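Local coordinates for saframycin Mx1 synthetase B (PDB 3KXW), which belongs to the AMP-binding enzyme family of the ANL clan and, in this model, holds 5'-O-[(S)-(dodecanoyloxy)(hydroxy)phosphoryl]adenosine in a pocket, at residues 195-200 / 224-229; 201-205 / 335-341; 220-225 / 329-334. One frame throughout, in Å; residues are numbered along the deposited sequence.

Interaction 1. Residues 195-200 / 224-229; sequences NLNKIF and IGCILT. With 1ZZ (5'-O-[(S)-(dodecanoyloxy)(hydroxy)phosphoryl]adenosine), chain B.
Leu-196 and Ile-199 meet Ile-224, Leu-228 and Thr-229 in a buried helix-helix crossing, made where helix 189-202 passes helix 220-233 inside the AMP-binding region. The two short axes come within 10.2 Å and run almost perpendicular, at a signed angle of -104°, which confines the contact to a compact patch. It illustrates how a polar group can sit among aliphatic neighbours once its own helix has satisfied it. The hydroxyl OG1 of Thr-229 donates to the carbonyl O of Ile-224 at 2.8 Å, and the backbone N of Thr-229 reaches the same oxygen from the opposite face of its plane. This doubled grip falls at a wider pi-type turn, in which the chain bonds five residues back instead of the usual four. With the hydroxyl so engaged, the CD2 methyl of Leu-196 lies 3.2 Å from Thr-229 OG1, the two side chains sliding past each other in opposite directions. The other leucine methyl, CD1, approaches the carbonyl O of Leu-228. Ile-199 spreads its two branches between the facing helix and the ligand. Its CD1 end meets Thr-229 OG1 at 3.5 Å and lies near Ile-224 CG2, the two isoleucine side chains crossing at about a right angle. Its CG2 branch lies 3.8 Å from Thr-229 CG2 and also touches C3 of the ligand 1ZZ. Gly-225, whose carbonyl O comes within 3.2 Å of 1ZZ C1, brings the second helix to the end of the ligand's acyl chain. Around the crossing, Ile-224 leans on Phe-171 and Gln-173 of strand 169-174, Leu-228 packs on Phe-82 of helix 76-87, and Asn-195 OD1 accepts a hydrogen bond from Leu-335 N, where strand 335-338 begins.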
loop_
_atom_site.group_PDB
_atom_site.type_symbol
_atom_site.label_atom_id
_atom_site.label_comp_id
_atom_site.label_asym_id
_atom_site.label_seq_id
_atom_site.Cartn_x
_atom_site.Cartn_y
_atom_site.Cartn_z
ATOM N N ASN A 195 4.237 15.038 7.252
ATOM C CA ASN A 195 3.120 14.117 7.059
ATOM C C ASN A 195 2.771 13.314 8.301
ATOM O O ASN A 195 1.596 13.104 8.588
ATOM C CB ASN A 195 3.305 13.206 5.846
ATOM C CG ASN A 195 1.960 12.807 5.234
ATOM O OD1 ASN A 195 1.535 11.659 5.304
ATOM N ND2 ASN A 195 1.271 13.788 4.665
ATOM N N LEU A 196 3.789 12.868 9.037
ATOM C CA LEU A 196 3.557 12.187 10.305
ATOM C C LEU A 196 2.720 13.045 11.233
ATOM O O LEU A 196 1.882 12.541 11.944
ATOM C CB LEU A 196 4.869 11.802 11.018
ATOM C CG LEU A 196 5.816 10.859 10.267
ATOM C CD1 LEU A 196 7.004 10.460 11.108
ATOM C CD2 LEU A 196 5.110 9.624 9.644
ATOM N N ASN A 197 2.975 14.342 11.247
ATOM C CA ASN A 197 2.179 15.239 12.081
ATOM C C ASN A 197 0.746 15.355 11.565
ATOM O O ASN A 197 -0.216 15.389 12.344
ATOM C CB ASN A 197 2.804 16.635 12.125
ATOM C CG ASN A 197 1.928 17.635 12.877
ATOM O OD1 ASN A 197 1.655 17.458 14.066
ATOM N ND2 ASN A 197 1.485 18.679 12.185
ATOM N N LYS A 198 0.604 15.427 10.252
ATOM C CA LYS A 198 -0.719 15.503 9.664
ATOM C C LYS A 198 -1.526 14.233 9.971
ATOM O O LYS A 198 -2.712 14.310 10.286
ATOM C CB LYS A 198 -0.633 15.733 8.160
ATOM C CG LYS A 198 -0.326 17.172 7.793
ATOM C CD LYS A 198 0.030 17.267 6.312
ATOM C CE LYS A 198 -0.050 18.704 5.806
ATOM N NZ LYS A 198 0.880 19.647 6.476
ATOM N N ILE A 199 -0.873 13.079 9.897
ATOM C CA ILE A 199 -1.520 11.801 10.210
ATOM C C ILE A 199 -1.908 11.704 11.691
ATOM O O ILE A 199 -3.059 11.379 12.031
ATOM C CB ILE A 199 -0.606 10.604 9.829
ATOM C CG1 ILE A 199 -0.304 10.626 8.321
ATOM C CG2 ILE A 199 -1.222 9.267 10.261
ATOM C CD1 ILE A 199 0.781 9.632 7.881
ATOM N N PHE A 200 -0.952 11.970 12.575
ATOM C CA PHE A 200 -1.217 11.923 14.018
ATOM C C PHE A 200 -2.385 12.834 14.381
ATOM O O PHE A 200 -3.263 12.479 15.188
ATOM C CB PHE A 200 0.042 12.312 14.806
ATOM C CG PHE A 200 -0.072 12.115 16.289
ATOM C CD1 PHE A 200 0.401 10.951 16.887
ATOM C CD2 PHE A 200 -0.633 13.098 17.094
ATOM C CE1 PHE A 200 0.306 10.768 18.266
ATOM C CE2 PHE A 200 -0.729 12.922 18.474
ATOM C CZ PHE A 200 -0.249 11.765 19.057
ATOM N N ILE A 224 4.638 4.413 6.279
ATOM C CA ILE A 224 4.544 5.769 6.827
ATOM C C ILE A 224 3.406 5.878 7.845
ATOM O O ILE A 224 3.581 6.389 8.941
ATOM C CB ILE A 224 4.403 6.803 5.697
ATOM C CG1 ILE A 224 5.674 6.770 4.799
ATOM C CG2 ILE A 224 4.131 8.201 6.253
ATOM C CD1 ILE A 224 5.550 7.670 3.602
ATOM N N GLY A 225 2.246 5.355 7.472
ATOM C CA GLY A 225 1.096 5.353 8.351
ATOM C C GLY A 225 1.230 4.455 9.564
ATOM O O GLY A 225 0.951 4.879 10.681
ATOM N N CYS A 226 1.630 3.210 9.362
ATOM C CA CYS A 226 1.458 2.226 10.436
ATOM C C CYS A 226 2.745 1.890 11.210
ATOM O O CYS A 226 2.706 1.158 12.189
ATOM C CB CYS A 226 0.823 0.954 9.881
ATOM S SG CYS A 226 -0.777 1.286 9.115
ATOM N N ILE A 227 3.878 2.435 10.777
ATOM C CA ILE A 227 5.135 2.195 11.500
ATOM C C ILE A 227 5.791 3.517 11.927
ATOM O O ILE A 227 6.050 3.738 13.114
ATOM C CB ILE A 227 6.157 1.367 10.669
ATOM C CG1 ILE A 227 5.597 -0.012 10.321
ATOM C CG2 ILE A 227 7.486 1.193 11.447
ATOM C CD1 ILE A 227 6.419 -0.796 9.317
ATOM N N LEU A 228 6.049 4.391 10.963
ATOM C CA LEU A 228 6.756 5.627 11.259
ATOM C C LEU A 228 5.917 6.601 12.079
ATOM O O LEU A 228 6.444 7.241 12.995
ATOM C CB LEU A 228 7.320 6.275 10.004
ATOM C CG LEU A 228 8.276 5.366 9.216
ATOM C CD1 LEU A 228 8.758 6.104 7.974
ATOM C CD2 LEU A 228 9.475 4.850 10.056
ATOM N N THR A 229 4.622 6.684 11.790
ATOM C CA THR A 229 3.757 7.541 12.601
ATOM C C THR A 229 3.712 7.130 14.090
ATOM O O THR A 229 3.875 7.978 14.959
ATOM C CB THR A 229 2.338 7.675 12.007
ATOM O OG1 THR A 229 2.433 8.229 10.686
ATOM C CG2 THR A 229 1.479 8.591 12.880
HETATM P P 1ZZ B . 0.562 4.992 -3.802
HETATM C C1 1ZZ B . -2.239 5.442 10.550
HETATM N N1 1ZZ B . -5.743 6.069 -4.433
HETATM O O1 1ZZ B . -2.049 4.518 -1.912
HETATM C C2 1ZZ B . -2.688 5.151 9.112
HETATM N N2 1ZZ B . -6.320 6.593 -2.337
HETATM O O2 1ZZ B . 0.157 5.257 -2.210
HETATM C C3 1ZZ B . -2.799 6.431 8.273
HETATM N N3 1ZZ B . -8.143 6.142 -5.487
HETATM O O3 1ZZ B . 1.563 5.961 -4.199
HETATM C C4 1ZZ B . -2.814 6.100 6.773
HETATM N N4 1ZZ B . -9.814 6.666 -3.832
HETATM O O4 1ZZ B . 1.138 3.489 -3.925
HETATM C C5 1ZZ B . -3.361 7.251 5.912
HETATM N N5 1ZZ B . -9.371 7.169 -1.594
HETATM O O5 1ZZ B . -0.778 5.085 -4.790
HETATM C C6 1ZZ B . -3.447 6.764 4.458
HETATM O O6 1ZZ B . -3.580 5.175 -5.257
HETATM C C7 1ZZ B . -4.101 7.607 3.336
HETATM O O7 1ZZ B . -4.658 6.677 -7.504
HETATM C C8 1ZZ B . -4.278 6.995 1.933
HETATM O O8 1ZZ B . -2.753 8.111 -6.834
HETATM C C9 1ZZ B . -2.961 7.137 1.153
HETATM C C10 1ZZ B . -2.721 6.031 0.098
HETATM C C11 1ZZ B . -1.253 6.145 -0.399
HETATM C C12 1ZZ B . -1.177 5.599 -1.837
HETATM C C13 1ZZ B . -1.618 6.219 -4.773
HETATM C C14 1ZZ B . -2.684 6.034 -5.659
HETATM C C15 1ZZ B . -3.459 7.363 -5.980
HETATM C C16 1ZZ B . -4.636 6.966 -6.428
HETATM C C17 1ZZ B . -4.901 5.863 -5.524
HETATM C C18 1ZZ B . -5.307 6.312 -3.068
HETATM C C19 1ZZ B . -7.524 6.503 -3.216
HETATM C C20 1ZZ B . -7.164 6.247 -4.439
HETATM C C21 1ZZ B . -9.413 6.297 -5.204
HETATM C C22 1ZZ B . -8.987 6.768 -2.924
#

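Interaction 2. Residues 201-205 / 335-341; sequences TSFHM and LVTGGTP. With 1ZZ (5'-O-[(S)-(dodecanoyloxy)(hydroxy)phosphoryl]adenosine), chain B.
The carbonyl O of Gly-339 is approached by two groups: the hydroxyl of Tyr-324, which hydrogen-bonds to it, and a water at 2.8 Å that bridges to Ser-202 O. Counting atoms beyond this contact, that water has more acceptors in reach than protons to give, so its two links need not both be made at once. Ser-202 O also faces Pro-341, whose CG lies 3.2 Å away, and this proline is the centre of the contact. Its CD stands over one face of the His-204 ring, offset toward the rim, in a CH-pi contact 3.9 Å from the ring centroid. The ring is carried there by a Schellman motif that ends helix 189-202: His-204, with positive phi, is the C-prime residue, its N bonding to Thr-201 O and Met-205 N to Phe-200 O. On the inner side Leu-335 opens strand 335-338, and its chi1 of 177° swings CG away from the backbone N, which sends CD2 toward Phe-203 and CD1 toward the ligand. CD2 meets the edge of the Phe-203 ring at CE1, 4.0 Å away, while CD1 touches C7 of 1ZZ. Phe-203 CZ comes within 3.4 Å of 1ZZ C3, and C1 of the ligand lies over one face of the ring, toward its rim.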
loop_
_atom_site.group_PDB
_atom_site.type_symbol
_atom_site.label_atom_id
_atom_site.label_comp_id
_atom_site.label_asym_id
_atom_site.label_seq_id
_atom_site.Cartn_x
_atom_site.Cartn_y
_atom_site.Cartn_z
ATOM N N THR A 201 -2.402 14.007 13.771
ATOM C CA THR A 201 -3.407 15.006 14.095
ATOM C C THR A 201 -4.756 14.663 13.511
ATOM O O THR A 201 -5.770 14.689 14.219
ATOM C CB THR A 201 -2.993 16.375 13.577
ATOM O OG1 THR A 201 -1.853 16.811 14.312
ATOM C CG2 THR A 201 -4.115 17.364 13.767
ATOM N N SER A 202 -4.764 14.342 12.220
ATOM C CA SER A 202 -6.012 14.098 11.493
ATOM C C SER A 202 -6.725 12.849 12.029
ATOM O O SER A 202 -7.952 12.814 12.069
ATOM C CB SER A 202 -5.753 13.993 9.982
ATOM O OG SER A 202 -5.255 15.225 9.461
ATOM N N PHE A 203 -5.946 11.857 12.461
ATOM C CA PHE A 203 -6.484 10.617 13.032
ATOM C C PHE A 203 -6.832 10.736 14.526
ATOM O O PHE A 203 -7.183 9.750 15.159
ATOM C CB PHE A 203 -5.533 9.416 12.803
ATOM C CG PHE A 203 -5.654 8.801 11.420
ATOM C CD1 PHE A 203 -5.320 9.539 10.280
ATOM C CD2 PHE A 203 -6.101 7.493 11.263
ATOM C CE1 PHE A 203 -5.450 8.985 8.985
ATOM C CE2 PHE A 203 -6.222 6.928 9.972
ATOM C CZ PHE A 203 -5.890 7.685 8.849
ATOM N N HIS A 204 -6.723 11.940 15.081
ATOM C CA HIS A 204 -7.044 12.156 16.492
ATOM C C HIS A 204 -6.333 11.159 17.403
ATOM O O HIS A 204 -6.938 10.614 18.325
ATOM C CB HIS A 204 -8.555 12.055 16.720
ATOM C CG HIS A 204 -9.341 13.230 16.215
ATOM N ND1 HIS A 204 -8.953 13.988 15.133
ATOM C CD2 HIS A 204 -10.521 13.753 16.628
ATOM C CE1 HIS A 204 -9.843 14.942 14.914
ATOM N NE2 HIS A 204 -10.810 14.816 15.805
HETATM N N MSE A 205 -5.052 10.907 17.143
HETATM C CA MSE A 205 -4.278 9.983 17.966
HETATM C C MSE A 205 -4.031 10.577 19.340
HETATM O O MSE A 205 -3.960 11.790 19.484
HETATM C CB MSE A 205 -2.937 9.676 17.298
HETATM C CG MSE A 205 -3.133 9.007 15.962
HETATM SE SE MSE A 205 -1.533 8.138 15.280
HETATM C CE MSE A 205 -2.295 7.604 13.577
ATOM N N LEU A 335 -0.588 11.062 3.359
ATOM C CA LEU A 335 -1.992 11.462 3.560
ATOM C C LEU A 335 -2.302 12.831 2.975
ATOM O O LEU A 335 -1.644 13.804 3.338
ATOM C CB LEU A 335 -2.315 11.447 5.062
ATOM C CG LEU A 335 -3.700 11.909 5.495
ATOM C CD1 LEU A 335 -4.812 10.960 4.953
ATOM C CD2 LEU A 335 -3.746 12.030 7.024
ATOM N N VAL A 336 -3.329 12.904 2.117
ATOM C CA VAL A 336 -3.739 14.148 1.438
ATOM C C VAL A 336 -5.122 14.606 1.886
ATOM O O VAL A 336 -5.305 15.780 2.207
ATOM C CB VAL A 336 -3.705 13.993 -0.108
ATOM C CG1 VAL A 336 -4.279 15.237 -0.840
ATOM C CG2 VAL A 336 -2.272 13.744 -0.552
ATOM N N THR A 337 -6.086 13.684 1.920
ATOM C CA THR A 337 -7.431 14.014 2.411
ATOM C C THR A 337 -7.955 12.968 3.387
ATOM O O THR A 337 -7.608 11.803 3.293
ATOM C CB THR A 337 -8.483 14.160 1.254
ATOM O OG1 THR A 337 -8.763 12.884 0.662
ATOM C CG2 THR A 337 -7.985 15.090 0.180
ATOM N N GLY A 338 -8.803 13.406 4.317
ATOM C CA GLY A 338 -9.469 12.524 5.246
ATOM C C GLY A 338 -10.489 13.301 6.052
ATOM O O GLY A 338 -10.372 14.520 6.194
ATOM N N GLY A 339 -11.491 12.614 6.577
ATOM C CA GLY A 339 -12.538 13.315 7.301
ATOM C C GLY A 339 -12.252 13.474 8.778
ATOM O O GLY A 339 -11.096 13.516 9.206
ATOM N N THR A 340 -13.325 13.537 9.566
ATOM C CA THR A 340 -13.234 13.591 11.018
ATOM C C THR A 340 -13.520 12.201 11.607
ATOM O O THR A 340 -14.589 11.634 11.382
ATOM C CB THR A 340 -14.255 14.597 11.579
ATOM O OG1 THR A 340 -14.010 15.895 11.010
ATOM C CG2 THR A 340 -14.159 14.668 13.093
ATOM N N PRO A 341 -12.558 11.641 12.353
ATOM C CA PRO A 341 -12.719 10.294 12.927
ATOM C C PRO A 341 -13.993 10.171 13.787
ATOM O O PRO A 341 -14.317 11.094 14.522
ATOM C CB PRO A 341 -11.458 10.117 13.781
ATOM C CG PRO A 341 -10.432 11.027 13.110
ATOM C CD PRO A 341 -11.213 12.198 12.573
HETATM P P 1ZZ B . 0.562 4.992 -3.802
HETATM C C1 1ZZ B . -2.239 5.442 10.550
HETATM N N1 1ZZ B . -5.743 6.069 -4.433
HETATM O O1 1ZZ B . -2.049 4.518 -1.912
HETATM C C2 1ZZ B . -2.688 5.151 9.112
HETATM N N2 1ZZ B . -6.320 6.593 -2.337
HETATM O O2 1ZZ B . 0.157 5.257 -2.210
HETATM C C3 1ZZ B . -2.799 6.431 8.273
HETATM N N3 1ZZ B . -8.143 6.142 -5.487
HETATM O O3 1ZZ B . 1.563 5.961 -4.199
HETATM C C4 1ZZ B . -2.814 6.100 6.773
HETATM N N4 1ZZ B . -9.814 6.666 -3.832
HETATM O O4 1ZZ B . 1.138 3.489 -3.925
HETATM C C5 1ZZ B . -3.361 7.251 5.912
HETATM N N5 1ZZ B . -9.371 7.169 -1.594
HETATM O O5 1ZZ B . -0.778 5.085 -4.790
HETATM C C6 1ZZ B . -3.447 6.764 4.458
HETATM O O6 1ZZ B . -3.580 5.175 -5.257
HETATM C C7 1ZZ B . -4.101 7.607 3.336
HETATM O O7 1ZZ B . -4.658 6.677 -7.504
HETATM C C8 1ZZ B . -4.278 6.995 1.933
HETATM O O8 1ZZ B . -2.753 8.111 -6.834
HETATM C C9 1ZZ B . -2.961 7.137 1.153
HETATM C C10 1ZZ B . -2.721 6.031 0.098
HETATM C C11 1ZZ B . -1.253 6.145 -0.399
HETATM C C12 1ZZ B . -1.177 5.599 -1.837
HETATM C C13 1ZZ B . -1.618 6.219 -4.773
HETATM C C14 1ZZ B . -2.684 6.034 -5.659
HETATM C C15 1ZZ B . -3.459 7.363 -5.980
HETATM C C16 1ZZ B . -4.636 6.966 -6.428
HETATM C C17 1ZZ B . -4.901 5.863 -5.524
HETATM C C18 1ZZ B . -5.307 6.312 -3.068
HETATM C C19 1ZZ B . -7.524 6.503 -3.216
HETATM C C20 1ZZ B . -7.164 6.247 -4.439
HETATM C C21 1ZZ B . -9.413 6.297 -5.204
HETATM C C22 1ZZ B . -8.987 6.768 -2.924
HETATM O O HOH W 1 -9.462 14.886 10.968
#

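Interaction 3. Residues 220-225 / 329-334; sequences DMGLIG and LAEATL. With 1ZZ (5'-O-[(S)-(dodecanoyloxy)(hydroxy)phosphoryl]adenosine), chain B.
Leu-334 packs tightly against the start of helix 220-233, whereas the side chain of Met-221 meets it loosely and sends its end elsewhere; the whole contact is buried, and its loose side faces the ligand. One methyl of the leucine, CD1, presses on the Asp-220 carboxylate, 3.4 Å from CG, the two side chains crossing at a slant; the other, CD2, lies 3.6 Å from the N of Gly-225. A chi1 of -173° extends the leucine away from its own backbone N, which lets both branches reach across toward the helix, and CD1 also meets C11 of 1ZZ. Ile-224 adds a second close point: its CD1 comes to 3.2 Å from Thr-333 O, which accepts a hydrogen bond from Gln-173. The facing segment 329-334 is the bend between antiparallel strands 323-328 and 335-338, and its sequence completes a Tyr-Gly-x-x-Glu signature, the A5 motif of the ANL family. A short 3-10 segment here presents Ala-330 N to the ligand, giving a hydrogen bond of 3.0 Å to 1ZZ O3 with an N-H...O angle of 156°. Asp-220 OD2 is also near that nitrogen, but at a poor angle, so it makes no bond with it. Instead, OD1 takes a weak bond from Met-221 N, its N-H...O angle only 123°. By contrast, the side chain of Met-221 touches Leu-334 loosely, CB lying 4.3 Å from CD1, although its backbone N is closer, at 3.6 Å. Its selenomethionine chain, bent at chi3, carries SE away to lie beside 1ZZ C6.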
loop_
_atom_site.group_PDB
_atom_site.type_symbol
_atom_site.label_atom_id
_atom_site.label_comp_id
_atom_site.label_asym_id
_atom_site.label_seq_id
_atom_site.Cartn_x
_atom_site.Cartn_y
_atom_site.Cartn_z
ATOM N N ASP A 220 3.912 2.815 0.882
ATOM C CA ASP A 220 3.778 3.984 1.750
ATOM C C ASP A 220 2.815 3.841 2.950
ATOM O O ASP A 220 3.181 4.186 4.057
ATOM C CB ASP A 220 3.445 5.245 0.941
ATOM C CG ASP A 220 2.221 5.082 0.070
ATOM O OD1 ASP A 220 1.467 4.096 0.272
ATOM O OD2 ASP A 220 2.007 5.959 -0.808
HETATM N N MSE A 221 1.608 3.338 2.744
HETATM C CA MSE A 221 0.645 3.257 3.842
HETATM C C MSE A 221 1.128 2.434 5.045
HETATM O O MSE A 221 1.060 2.879 6.194
HETATM C CB MSE A 221 -0.684 2.702 3.320
HETATM C CG MSE A 221 -1.865 3.174 4.097
HETATM SE SE MSE A 221 -3.567 3.089 3.052
HETATM C CE MSE A 221 -3.483 1.198 2.635
ATOM N N GLY A 222 1.617 1.226 4.772
ATOM C CA GLY A 222 2.077 0.329 5.818
ATOM C C GLY A 222 3.384 0.796 6.452
ATOM O O GLY A 222 3.671 0.459 7.603
ATOM N N LEU A 223 4.185 1.565 5.710
ATOM C CA LEU A 223 5.436 2.101 6.257
ATOM C C LEU A 223 5.183 3.427 6.995
ATOM O O LEU A 223 5.457 3.550 8.189
ATOM C CB LEU A 223 6.473 2.323 5.131
ATOM C CG LEU A 223 7.739 3.077 5.568
ATOM C CD1 LEU A 223 8.451 2.360 6.716
ATOM C CD2 LEU A 223 8.693 3.319 4.389
ATOM N N ILE A 224 4.638 4.413 6.279
ATOM C CA ILE A 224 4.544 5.769 6.827
ATOM C C ILE A 224 3.406 5.878 7.845
ATOM O O ILE A 224 3.581 6.389 8.941
ATOM C CB ILE A 224 4.403 6.803 5.697
ATOM C CG1 ILE A 224 5.674 6.770 4.799
ATOM C CG2 ILE A 224 4.131 8.201 6.253
ATOM C CD1 ILE A 224 5.550 7.670 3.602
ATOM N N GLY A 225 2.246 5.355 7.472
ATOM C CA GLY A 225 1.096 5.353 8.351
ATOM C C GLY A 225 1.230 4.455 9.564
ATOM O O GLY A 225 0.951 4.879 10.681
ATOM N N LEU A 329 -1.003 9.680 -1.843
ATOM C CA LEU A 329 -0.058 9.027 -2.749
ATOM C C LEU A 329 1.369 9.285 -2.301
ATOM O O LEU A 329 1.630 10.225 -1.553
ATOM C CB LEU A 329 -0.236 9.428 -4.210
ATOM C CG LEU A 329 -0.606 10.800 -4.794
ATOM C CD1 LEU A 329 -0.713 11.991 -3.825
ATOM C CD2 LEU A 329 0.139 11.130 -6.101
ATOM N N ALA A 330 2.284 8.454 -2.779
ATOM C CA ALA A 330 3.667 8.499 -2.307
ATOM C C ALA A 330 4.306 9.850 -2.611
ATOM O O ALA A 330 5.132 10.328 -1.851
ATOM C CB ALA A 330 4.464 7.398 -2.941
ATOM N N GLU A 331 3.916 10.443 -3.740
ATOM C CA GLU A 331 4.473 11.732 -4.189
ATOM C C GLU A 331 4.145 12.863 -3.216
ATOM O O GLU A 331 4.797 13.912 -3.213
ATOM C CB GLU A 331 3.992 12.076 -5.610
ATOM C CG GLU A 331 4.666 11.249 -6.699
ATOM C CD GLU A 331 3.946 9.938 -6.980
ATOM O OE1 GLU A 331 3.161 9.487 -6.104
ATOM O OE2 GLU A 331 4.155 9.361 -8.082
ATOM N N ALA A 332 3.116 12.651 -2.394
ATOM C CA ALA A 332 2.771 13.613 -1.353
ATOM C C ALA A 332 3.068 13.042 0.035
ATOM O O ALA A 332 2.450 13.428 1.033
ATOM C CB ALA A 332 1.321 14.032 -1.465
ATOM N N THR A 333 4.057 12.149 0.075
ATOM C CA THR A 333 4.457 11.411 1.257
ATOM C C THR A 333 3.414 10.372 1.616
ATOM O O THR A 333 3.664 9.183 1.489
ATOM C CB THR A 333 4.824 12.338 2.456
ATOM O OG1 THR A 333 5.897 13.199 2.058
ATOM C CG2 THR A 333 5.293 11.533 3.600
ATOM N N LEU A 334 2.227 10.809 2.031
ATOM C CA LEU A 334 1.147 9.843 2.195
ATOM C C LEU A 334 -0.199 10.525 2.212
ATOM O O LEU A 334 -0.876 10.565 1.195
ATOM C CB LEU A 334 1.324 9.001 3.457
ATOM C CG LEU A 334 0.303 7.857 3.603
ATOM C CD1 LEU A 334 0.530 6.786 2.542
ATOM C CD2 LEU A 334 0.413 7.272 5.007
HETATM P P 1ZZ B . 0.562 4.992 -3.802
HETATM C C1 1ZZ B . -2.239 5.442 10.550
HETATM N N1 1ZZ B . -5.743 6.069 -4.433
HETATM O O1 1ZZ B . -2.049 4.518 -1.912
HETATM C C2 1ZZ B . -2.688 5.151 9.112
HETATM N N2 1ZZ B . -6.320 6.593 -2.337
HETATM O O2 1ZZ B . 0.157 5.257 -2.210
HETATM C C3 1ZZ B . -2.799 6.431 8.273
HETATM N N3 1ZZ B . -8.143 6.142 -5.487
HETATM O O3 1ZZ B . 1.563 5.961 -4.199
HETATM C C4 1ZZ B . -2.814 6.100 6.773
HETATM N N4 1ZZ B . -9.814 6.666 -3.832
HETATM O O4 1ZZ B . 1.138 3.489 -3.925
HETATM C C5 1ZZ B . -3.361 7.251 5.912
HETATM N N5 1ZZ B . -9.371 7.169 -1.594
HETATM O O5 1ZZ B . -0.778 5.085 -4.790
HETATM C C6 1ZZ B . -3.447 6.764 4.458
HETATM O O6 1ZZ B . -3.580 5.175 -5.257
HETATM C C7 1ZZ B . -4.101 7.607 3.336
HETATM O O7 1ZZ B . -4.658 6.677 -7.504
HETATM C C8 1ZZ B . -4.278 6.995 1.933
HETATM O O8 1ZZ B . -2.753 8.111 -6.834
HETATM C C9 1ZZ B . -2.961 7.137 1.153
HETATM C C10 1ZZ B . -2.721 6.031 0.098
HETATM C C11 1ZZ B . -1.253 6.145 -0.399
HETATM C C12 1ZZ B . -1.177 5.599 -1.837
HETATM C C13 1ZZ B . -1.618 6.219 -4.773
HETATM C C14 1ZZ B . -2.684 6.034 -5.659
HETATM C C15 1ZZ B . -3.459 7.363 -5.980
HETATM C C16 1ZZ B . -4.636 6.966 -6.428
HETATM C C17 1ZZ B . -4.901 5.863 -5.524
HETATM C C18 1ZZ B . -5.307 6.312 -3.068
HETATM C C19 1ZZ B . -7.524 6.503 -3.216
HETATM C C20 1ZZ B . -7.164 6.247 -4.439
HETATM C C21 1ZZ B . -9.413 6.297 -5.204
HETATM C C22 1ZZ B . -8.987 6.768 -2.924
#

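The three contacts line the acyl chain of one ligand, up to its phosphate. Interaction 3 runs from the phosphate along the acyl chain, while interactions 1 and 2 flank the far end of that chain, where Met-205 CE lies 3.7 Å from 1ZZ C1. Interactions 1 and 3 have centres about 8 Å apart and share Ile-224 and Gly-225 on helix 220-233. Interactions 1 and 2, about 10 Å apart between centres, share helix 189-202 and pack on each other beside the ligand, with Ile-199 CG2 3.9 Å from Met-205 CE. Interactions 2 and 3 are farther apart, about 14 Å between centres, yet their segments 329-334 and 335-341 are consecutive.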